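Local coordinates for protein dienelactone hydrolase (Anabaena variabilis, PDB 2O2G) that is probably a hydrolase of the dienelactone hydrolase family, with an alpha/beta-hydrolase fold, although its natural substrate is not established, at residues A[131-136]-A[153-158]; A[100-105]-A[137-142]; A[85-88]-A[92-95]; A[163-168]-A[179-184]. One frame throughout, in Å; residues are numbered along the deposited sequence.

All four contacts belong to one alpha/beta-hydrolase domain and gather helices and loops around its mixed eight-stranded sheet. Along the chain contact 3 closes first, at the head of helix 91-107. Contact 2 then takes a later turn of that helix to strand 139-145, and its segments alternate with those of contact 1, which sets the end of helix 123-134 against the loop after that strand. Contact 4 comes last, on the adjacent strand 163-168. Contacts 1 and 2 have centres 12 Å apart. Contact 1 touches all three others and contact 4 also touches contact 2, whereas contacts 3 and 4, 22 Å apart between centres, do not meet: their nearest atoms are about 14 Å apart.

Contact 1 (A[131-136]-A[153-158])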
# COMPACT_ATOMS: atom_id res chain seq x y z
N ALA A 131 -2.53 9.08 3.85
CA ALA A 131 -3.46 8.38 4.72
C ALA A 131 -2.86 8.05 6.11
O ALA A 131 -3.53 8.20 7.14
CB ALA A 131 -3.95 7.10 4.03
N ALA A 132 -1.61 7.59 6.13
CA ALA A 132 -0.91 7.23 7.36
C ALA A 132 -0.82 8.42 8.33
O ALA A 132 -0.99 8.25 9.53
CB ALA A 132 0.48 6.67 7.03
N ALA A 133 -0.57 9.61 7.78
CA ALA A 133 -0.51 10.84 8.57
C ALA A 133 -1.87 11.18 9.19
O ALA A 133 -1.90 11.85 10.22
CB ALA A 133 -0.04 11.95 7.73
N GLU A 134 -2.97 10.74 8.56
CA GLU A 134 -4.35 10.89 9.08
C GLU A 134 -4.77 9.84 10.12
O GLU A 134 -5.78 10.05 10.80
CB GLU A 134 -5.39 10.82 7.95
CG GLU A 134 -5.27 11.85 6.89
CD GLU A 134 -5.38 13.22 7.43
OE1 GLU A 134 -6.34 13.48 8.19
OE2 GLU A 134 -4.50 14.05 7.09
N ARG A 135 -4.05 8.73 10.24
CA ARG A 135 -4.36 7.69 11.23
C ARG A 135 -3.09 7.25 11.98
O ARG A 135 -2.69 6.07 11.90
CB ARG A 135 -5.03 6.49 10.52
CG ARG A 135 -6.40 6.78 9.96
CD ARG A 135 -7.45 6.81 11.06
NE ARG A 135 -8.78 7.08 10.55
CZ ARG A 135 -9.28 8.29 10.39
NH1 ARG A 135 -8.52 9.37 10.57
NH2 ARG A 135 -10.49 8.43 9.90
N PRO A 136 -2.47 8.18 12.73
CA PRO A 136 -1.18 7.89 13.38
C PRO A 136 -1.14 6.79 14.43
O PRO A 136 -0.09 6.15 14.63
CB PRO A 136 -0.80 9.23 14.02
CG PRO A 136 -2.12 9.90 14.26
CD PRO A 136 -2.92 9.56 13.05
N PRO A 153 4.33 16.52 0.44
CA PRO A 153 5.24 17.06 1.43
C PRO A 153 4.64 17.50 2.74
O PRO A 153 5.36 17.51 3.74
CB PRO A 153 5.85 18.28 0.71
CG PRO A 153 4.77 18.73 -0.20
CD PRO A 153 4.17 17.45 -0.70
N SER A 154 3.36 17.87 2.76
CA SER A 154 2.72 18.28 4.02
C SER A 154 2.49 17.07 4.92
O SER A 154 2.57 17.18 6.14
CB SER A 154 1.42 19.03 3.76
OG SER A 154 0.58 18.23 2.94
N ALA A 155 2.19 15.93 4.32
CA ALA A 155 2.00 14.71 5.09
C ALA A 155 3.27 14.11 5.63
O ALA A 155 3.25 13.53 6.72
CB ALA A 155 1.30 13.65 4.24
N LEU A 156 4.37 14.22 4.88
CA LEU A 156 5.58 13.48 5.24
C LEU A 156 6.08 13.61 6.69
O LEU A 156 6.23 12.58 7.37
CB LEU A 156 6.72 13.78 4.27
CG LEU A 156 6.58 13.21 2.85
CD1 LEU A 156 7.79 13.69 2.03
CD2 LEU A 156 6.44 11.69 2.85
N PRO A 157 6.31 14.84 7.17
CA PRO A 157 6.77 14.96 8.57
C PRO A 157 5.76 14.56 9.68
O PRO A 157 6.16 14.47 10.85
CB PRO A 157 7.15 16.44 8.70
CG PRO A 157 6.38 17.14 7.64
CD PRO A 157 6.20 16.16 6.51
N HIS A 158 4.49 14.29 9.31
CA HIS A 158 3.50 13.88 10.28
C HIS A 158 3.34 12.37 10.33
O HIS A 158 2.71 11.86 11.25
CB HIS A 158 2.16 14.55 9.99
CG HIS A 158 2.20 16.03 10.22
ND1 HIS A 158 2.22 16.95 9.19
CD2 HIS A 158 2.33 16.75 11.37
CE1 HIS A 158 2.30 18.17 9.69
NE2 HIS A 158 2.37 18.08 11.01
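Ala133 meets Ala155 and His158 through its methyl group. Its CB points at the loop 153-158 and lies 4.1 Å from Ala155 CB, a methyl-to-methyl contact. The CB of His158 is equally near, again 4.1 Å from Ala133 CB, a methyl against a methylene, so one small side chain touches two residues a turn apart. The third touch is of another kind, Ala133 CB against the backbone oxygen Ala155 O at 3.8 Å, and no hydrogen bond crosses between the segments.

Polar bonds within the loop fix the surface that Ala133 meets. His158 N donates to Ala155 O over 3.0 Å, closing the 3-10 turn 156-158 and holding the oxygen that Ala133 touches. His158 places CG beside its own backbone N (chi1 -67°), which swings the imidazole back over the turn and leaves CB as the part facing Ala133. There ND1 donates to Ser154 O over 3.1 Å; the oxygen sits at the ring edge, in its plane, and the donor meets the carbonyl almost head-on (C=O...N angle 166°). Beyond the helix end, Arg135 NH1 reaches Glu134 O at 2.8 Å from above the carbonyl plane, and its NE forms a salt bridge to Asp103 of helix 91-107; these bonds hold the residues that follow the helix.

The helix after the nucleophile elbow is a hallmark of the alpha/beta-hydrolase fold. Here helix 123-134 follows a probable elbow of GxSxG sequence, and its end rests on this protein's connection between strands 139-145 and 163-168.

Contact 2 (A[100-105]-A[137-142]); sequences GATDWL and ETVQAV. With SO4 (sulfate ion), chain C.
Thr102 and Thr138 share one torsional choice: in each, CG2 stands anti to the backbone N and OG1 beside it (chi1 -56° in both), and this turns their methyls to one another across the contact. In the alpha/beta-hydrolase fold this joins helix 91-107 to the entry of the parallel strand 139-145. The two side chains run antiparallel, side by side, with Thr102 CG2 at 3.7 Å from Thr138 CG2. The same methyl of Thr102 also approaches Val139 CG2, at 4.3 Å, so it lies against two successive residues.

The hydroxyls face other partners. That of Thr102 is buried, hydrogen-bonded to Tyr118 OH and to Leu98 O in the preceding helical turn, which fixes the rotation and keeps CG2 aimed at the strand. Side-chain contact with Leu39 on strand 36-41 further places this turn over the sheet.

On the strand side, a sulfate, probably from the crystallisation liquor, sits at the loop leading into the strand. Thr138 OG1 is close to its O3, but that bond is too short to be taken literally, and the bond from Thr138 N is weak. The clearer anchor is Glu137 N, donating to sulfate O4 over 2.8 Å at an N-H...O angle of 156°.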
# COMPACT_ATOMS: atom_id res chain seq x y z
N GLY A 100 -10.66 5.39 4.63
CA GLY A 100 -11.98 4.71 4.73
C GLY A 100 -11.84 3.20 4.87
O GLY A 100 -12.47 2.59 5.76
N ALA A 101 -11.02 2.58 4.03
CA ALA A 101 -10.73 1.14 4.15
C ALA A 101 -10.05 0.76 5.46
O ALA A 101 -10.27 -0.34 5.99
CB ALA A 101 -9.90 0.66 2.97
N THR A 102 -9.20 1.64 5.98
CA THR A 102 -8.51 1.42 7.27
C THR A 102 -9.57 1.37 8.40
O THR A 102 -9.62 0.45 9.18
CB THR A 102 -7.43 2.54 7.51
OG1 THR A 102 -6.50 2.57 6.41
CG2 THR A 102 -6.65 2.27 8.80
N ASP A 103 -10.45 2.36 8.40
CA ASP A 103 -11.54 2.43 9.38
C ASP A 103 -12.45 1.19 9.31
O ASP A 103 -12.87 0.64 10.35
CB ASP A 103 -12.35 3.71 9.18
CG ASP A 103 -11.55 4.97 9.51
OD1 ASP A 103 -10.47 4.85 10.13
OD2 ASP A 103 -12.03 6.10 9.18
N TRP A 104 -12.69 0.70 8.09
CA TRP A 104 -13.51 -0.51 7.90
C TRP A 104 -12.83 -1.70 8.56
O TRP A 104 -13.49 -2.44 9.32
CB TRP A 104 -13.71 -0.77 6.43
CG TRP A 104 -14.61 -1.93 6.11
CD1 TRP A 104 -15.95 -1.93 5.99
CD2 TRP A 104 -14.17 -3.25 5.79
NE1 TRP A 104 -16.38 -3.19 5.64
CE2 TRP A 104 -15.30 -4.01 5.49
CE3 TRP A 104 -12.91 -3.84 5.68
CZ2 TRP A 104 -15.22 -5.36 5.15
CZ3 TRP A 104 -12.82 -5.19 5.33
CH2 TRP A 104 -13.97 -5.92 5.08
N LEU A 105 -11.53 -1.85 8.33
CA LEU A 105 -10.74 -2.90 8.99
C LEU A 105 -10.77 -2.74 10.51
O LEU A 105 -10.85 -3.72 11.23
CB LEU A 105 -9.28 -2.82 8.53
CG LEU A 105 -9.01 -3.28 7.11
CD1 LEU A 105 -7.56 -3.02 6.72
CD2 LEU A 105 -9.43 -4.74 7.00
N GLU A 137 -2.25 6.55 15.12
CA GLU A 137 -2.24 5.51 16.14
C GLU A 137 -2.62 4.16 15.55
O GLU A 137 -2.27 3.13 16.11
CB GLU A 137 -3.17 5.88 17.30
N THR A 138 -3.25 4.16 14.38
CA THR A 138 -3.77 2.94 13.76
C THR A 138 -2.81 2.29 12.77
O THR A 138 -2.72 1.06 12.71
CB THR A 138 -5.12 3.25 13.07
OG1 THR A 138 -6.01 3.80 14.04
CG2 THR A 138 -5.79 2.00 12.44
N VAL A 139 -2.10 3.09 11.98
CA VAL A 139 -1.24 2.55 10.93
C VAL A 139 0.15 2.39 11.51
O VAL A 139 0.75 3.37 11.96
CB VAL A 139 -1.20 3.45 9.70
CG1 VAL A 139 -0.35 2.78 8.59
CG2 VAL A 139 -2.63 3.78 9.23
N GLN A 140 0.62 1.15 11.51
CA GLN A 140 1.88 0.75 12.14
C GLN A 140 3.09 0.56 11.23
O GLN A 140 4.21 0.33 11.74
CB GLN A 140 1.69 -0.53 12.96
CG GLN A 140 0.70 -0.37 14.12
CD GLN A 140 0.81 -1.43 15.22
OE1 GLN A 140 0.01 -1.42 16.15
NE2 GLN A 140 1.81 -2.35 15.14
N ALA A 141 2.88 0.65 9.92
CA ALA A 141 3.97 0.51 8.95
C ALA A 141 3.51 0.86 7.56
O ALA A 141 2.34 0.71 7.20
CB ALA A 141 4.56 -0.94 8.97
N VAL A 142 4.45 1.36 6.76
CA VAL A 142 4.17 1.70 5.37
C VAL A 142 5.36 1.30 4.51
O VAL A 142 6.50 1.49 4.91
CB VAL A 142 3.91 3.23 5.16
CG1 VAL A 142 3.77 3.58 3.65
CG2 VAL A 142 2.69 3.70 5.94
S SO4 C . -5.72 7.31 14.69
O1 SO4 C . -6.74 6.84 15.64
O2 SO4 C . -6.38 8.26 13.82
O3 SO4 C . -5.22 6.13 14.01
O4 SO4 C . -4.63 7.99 15.40

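Contact 3 (A[85-88]-A[92-95])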
# COMPACT_ATOMS: atom_id res chain seq x y z
N ARG A 85 -9.54 9.97 -16.90
CA ARG A 85 -8.39 9.99 -15.98
C ARG A 85 -8.54 11.11 -14.93
O ARG A 85 -7.53 11.57 -14.40
CB ARG A 85 -7.07 10.18 -16.71
CG ARG A 85 -6.85 9.20 -17.79
CD ARG A 85 -5.47 9.32 -18.33
NE ARG A 85 -5.31 8.32 -19.37
CZ ARG A 85 -4.36 8.34 -20.29
NH1 ARG A 85 -3.43 9.29 -20.30
NH2 ARG A 85 -4.35 7.40 -21.21
N HIS A 86 -9.77 11.51 -14.60
CA HIS A 86 -9.96 12.64 -13.69
C HIS A 86 -9.90 12.25 -12.21
O HIS A 86 -9.93 13.14 -11.35
CB HIS A 86 -11.24 13.45 -14.01
CG HIS A 86 -12.49 12.87 -13.43
ND1 HIS A 86 -13.07 11.72 -13.92
CD2 HIS A 86 -13.28 13.29 -12.41
CE1 HIS A 86 -14.15 11.44 -13.21
NE2 HIS A 86 -14.30 12.38 -12.29
N LEU A 87 -9.86 10.95 -11.93
CA LEU A 87 -9.78 10.43 -10.56
C LEU A 87 -8.51 9.70 -10.21
O LEU A 87 -8.05 9.75 -9.06
CB LEU A 87 -10.94 9.45 -10.28
CG LEU A 87 -12.36 10.03 -10.45
CD1 LEU A 87 -13.36 8.92 -10.30
CD2 LEU A 87 -12.61 11.13 -9.40
N ARG A 88 -7.92 9.01 -11.17
CA ARG A 88 -6.76 8.15 -10.89
C ARG A 88 -5.48 8.87 -10.34
O ARG A 88 -4.63 8.22 -9.78
CB ARG A 88 -6.36 7.33 -12.11
CG ARG A 88 -5.84 8.13 -13.29
CD ARG A 88 -5.42 7.28 -14.47
NE ARG A 88 -6.56 6.54 -15.00
CZ ARG A 88 -6.47 5.61 -15.94
NH1 ARG A 88 -5.30 5.34 -16.50
NH2 ARG A 88 -7.56 4.98 -16.36
N GLY A 92 -5.66 13.19 -3.02
CA GLY A 92 -6.50 13.49 -1.86
C GLY A 92 -7.62 12.48 -1.75
O GLY A 92 -7.89 11.94 -0.67
N LEU A 93 -8.27 12.22 -2.88
CA LEU A 93 -9.33 11.25 -2.94
C LEU A 93 -8.80 9.85 -2.62
O LEU A 93 -9.34 9.17 -1.80
CB LEU A 93 -9.92 11.23 -4.33
CG LEU A 93 -11.08 10.26 -4.55
CD1 LEU A 93 -12.30 10.67 -3.76
CD2 LEU A 93 -11.43 10.23 -6.02
N LEU A 94 -7.71 9.46 -3.26
CA LEU A 94 -7.20 8.10 -3.09
C LEU A 94 -6.84 7.89 -1.63
O LEU A 94 -7.13 6.85 -1.06
CB LEU A 94 -6.01 7.81 -4.00
CG LEU A 94 -6.27 7.92 -5.51
CD1 LEU A 94 -4.91 7.86 -6.21
CD2 LEU A 94 -7.23 6.82 -6.01
N ALA A 95 -6.25 8.90 -1.00
CA ALA A 95 -5.89 8.76 0.42
C ALA A 95 -7.12 8.67 1.30
O ALA A 95 -7.13 7.94 2.32
CB ALA A 95 -5.01 9.90 0.88
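This is a local contact of two parts, leucine on leucine (Leu87 with Leu93) and a leucine methyl on a backbone carbonyl oxygen (Leu94 with Arg88), in which the linker after helix 75-84 folds back on the first turns of helix 91-107. The evidence is in two points of touch. The CD2 branches of the first pair meet, Leu87 CD2 lying 3.7 Å from Leu93 CD2, and the side chains pass at a slant. Leu93 extends its CG away from its own backbone N (chi1 -179°), sending the side chain outward from the helix to meet the linker. At the next residue on each side, Leu94 CD1 rests on Arg88 O at 3.6 Å.

The linker's own polar groups are tied elsewhere. Asp81 holds it twice, by a hydrogen bond from Leu87 N and a salt bridge to Arg88 NE. Leu94 also packs on Leu72 and Leu73 of a loop and on Ala127 of helix 123-134, near but not touching the residues of the probable nucleophile elbow.

With no hydrogen bond across the segments, the leucines supply close packing without directional constraint. The linker's course is probably set largely by Asp81 and by Ser44, whose OG bonds the carbonyl oxygen that Leu94 CD1 touches.

Contact 4 (A[163-168]-A[179-184])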
# COMPACT_ATOMS: atom_id res chain seq x y z
N THR A 163 8.41 3.67 7.92
CA THR A 163 8.28 3.70 6.46
C THR A 163 9.53 3.24 5.69
O THR A 163 10.63 3.72 5.90
CB THR A 163 7.97 5.17 6.03
OG1 THR A 163 6.72 5.57 6.61
CG2 THR A 163 7.94 5.33 4.54
N LEU A 164 9.30 2.32 4.76
CA LEU A 164 10.30 1.78 3.91
C LEU A 164 9.99 2.20 2.48
O LEU A 164 8.95 1.83 1.90
CB LEU A 164 10.28 0.25 3.99
CG LEU A 164 11.13 -0.52 3.01
CD1 LEU A 164 12.60 -0.14 3.13
CD2 LEU A 164 10.90 -2.02 3.26
N LEU A 165 10.89 2.97 1.91
CA LEU A 165 10.80 3.40 0.53
C LEU A 165 11.66 2.44 -0.35
O LEU A 165 12.84 2.21 -0.08
CB LEU A 165 11.27 4.85 0.43
CG LEU A 165 10.56 5.92 1.27
CD1 LEU A 165 11.14 7.29 1.02
CD2 LEU A 165 9.08 5.96 1.00
N ILE A 166 11.06 1.84 -1.36
CA ILE A 166 11.77 0.93 -2.22
C ILE A 166 11.74 1.50 -3.60
O ILE A 166 10.65 1.81 -4.12
CB ILE A 166 11.10 -0.50 -2.29
CG1 ILE A 166 11.01 -1.17 -0.91
CG2 ILE A 166 11.93 -1.42 -3.21
CD1 ILE A 166 10.10 -2.47 -0.89
N VAL A 167 12.90 1.55 -4.25
CA VAL A 167 12.97 2.03 -5.63
C VAL A 167 13.86 1.16 -6.49
O VAL A 167 14.76 0.49 -5.99
CB VAL A 167 13.49 3.51 -5.68
CG1 VAL A 167 12.65 4.39 -4.78
CG2 VAL A 167 14.92 3.60 -5.18
N GLY A 168 13.62 1.18 -7.79
CA GLY A 168 14.48 0.47 -8.74
C GLY A 168 15.67 1.33 -9.12
O GLY A 168 15.54 2.54 -9.32
N GLU A 179 14.88 9.92 -2.01
CA GLU A 179 15.95 10.42 -1.13
C GLU A 179 15.51 11.72 -0.48
O GLU A 179 15.69 11.91 0.71
CB GLU A 179 17.24 10.63 -1.92
CG GLU A 179 17.91 9.32 -2.44
CD GLU A 179 19.14 9.62 -3.30
OE1 GLU A 179 19.23 10.76 -3.79
OE2 GLU A 179 20.01 8.73 -3.48
N ASP A 180 14.90 12.62 -1.26
CA ASP A 180 14.37 13.87 -0.73
C ASP A 180 13.28 13.60 0.31
O ASP A 180 13.29 14.17 1.39
CB ASP A 180 13.78 14.75 -1.84
CG ASP A 180 14.84 15.39 -2.76
OD1 ASP A 180 16.08 15.16 -2.60
OD2 ASP A 180 14.42 16.16 -3.65
N ALA A 181 12.34 12.72 -0.01
CA ALA A 181 11.23 12.37 0.90
C ALA A 181 11.71 11.78 2.24
O ALA A 181 11.14 12.08 3.29
CB ALA A 181 10.28 11.39 0.22
N LEU A 182 12.75 10.95 2.17
CA LEU A 182 13.32 10.27 3.32
C LEU A 182 13.78 11.25 4.36
O LEU A 182 13.66 10.99 5.55
CB LEU A 182 14.49 9.35 2.94
CG LEU A 182 14.84 8.28 4.00
CD1 LEU A 182 13.81 7.15 4.00
CD2 LEU A 182 16.21 7.70 3.76
N GLU A 183 14.33 12.37 3.90
CA GLU A 183 14.78 13.44 4.79
C GLU A 183 13.62 14.16 5.48
O GLU A 183 13.79 14.69 6.59
CB GLU A 183 15.62 14.47 4.03
CG GLU A 183 16.92 13.92 3.45
CD GLU A 183 17.84 13.28 4.50
OE1 GLU A 183 18.53 14.03 5.22
OE2 GLU A 183 17.89 12.02 4.57
N GLN A 184 12.45 14.18 4.84
CA GLN A 184 11.29 14.85 5.39
C GLN A 184 10.59 13.97 6.44
O GLN A 184 9.89 14.49 7.33
CB GLN A 184 10.34 15.26 4.26
CG GLN A 184 11.00 16.10 3.14
CD GLN A 184 10.08 16.40 1.97
OE1 GLN A 184 9.01 17.01 2.13
NE2 GLN A 184 10.48 15.98 0.77
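No ring or other flat side chain takes part where Leu165 meets Ala181 and Leu182, so neither a stacked face nor a ring edge shapes the contact. The flat unit approached is a backbone peptide: Leu165 CD1 comes within 4.2 Å of Leu182 N. Methyl groups do the rest.

One branch of Leu165 serves both partners. Its CD1 lies 4.0 Å from Leu182 CD1 and 4.3 Å from Ala181 CB, and thus rests on consecutive residues of one helical turn. Leu165 leaves the strand toward the helix, with CG beside its backbone N (chi1 -58°) and the rest of the chain extended. Leu182 starts out across the contact rather than into it; the near-trans first torsion (chi1 -162°), followed by a second torsion of 75°, curls CD1 back to the strand. The two leucines then lie alongside each other, pointing opposite ways. Ala181, by contrast, is directed toward the strand from the outset. The closest CA-CA approach of the two segments is 7.8 Å, between Leu165 CA and Leu182 CA.

In the last turn of the helix Gln184 N bonds Ala181 O at 2.9 Å, while the bonds from Glu183 N and from Gln184 NE2 to Asp180 O are weak.

These residues belong to a beta-alpha-beta unit, strand 163-168, helix 172-184 and strand 189-194. Strand 163-168 runs between its parallel neighbours: Leu164 is backbone-bonded to Val142 and Ser144, Leu165 to Arg190. Helix 172-184 covers the face of Leu165, while Leu164 and Ile166 turn to helix 206-221 on the other face of the sheet.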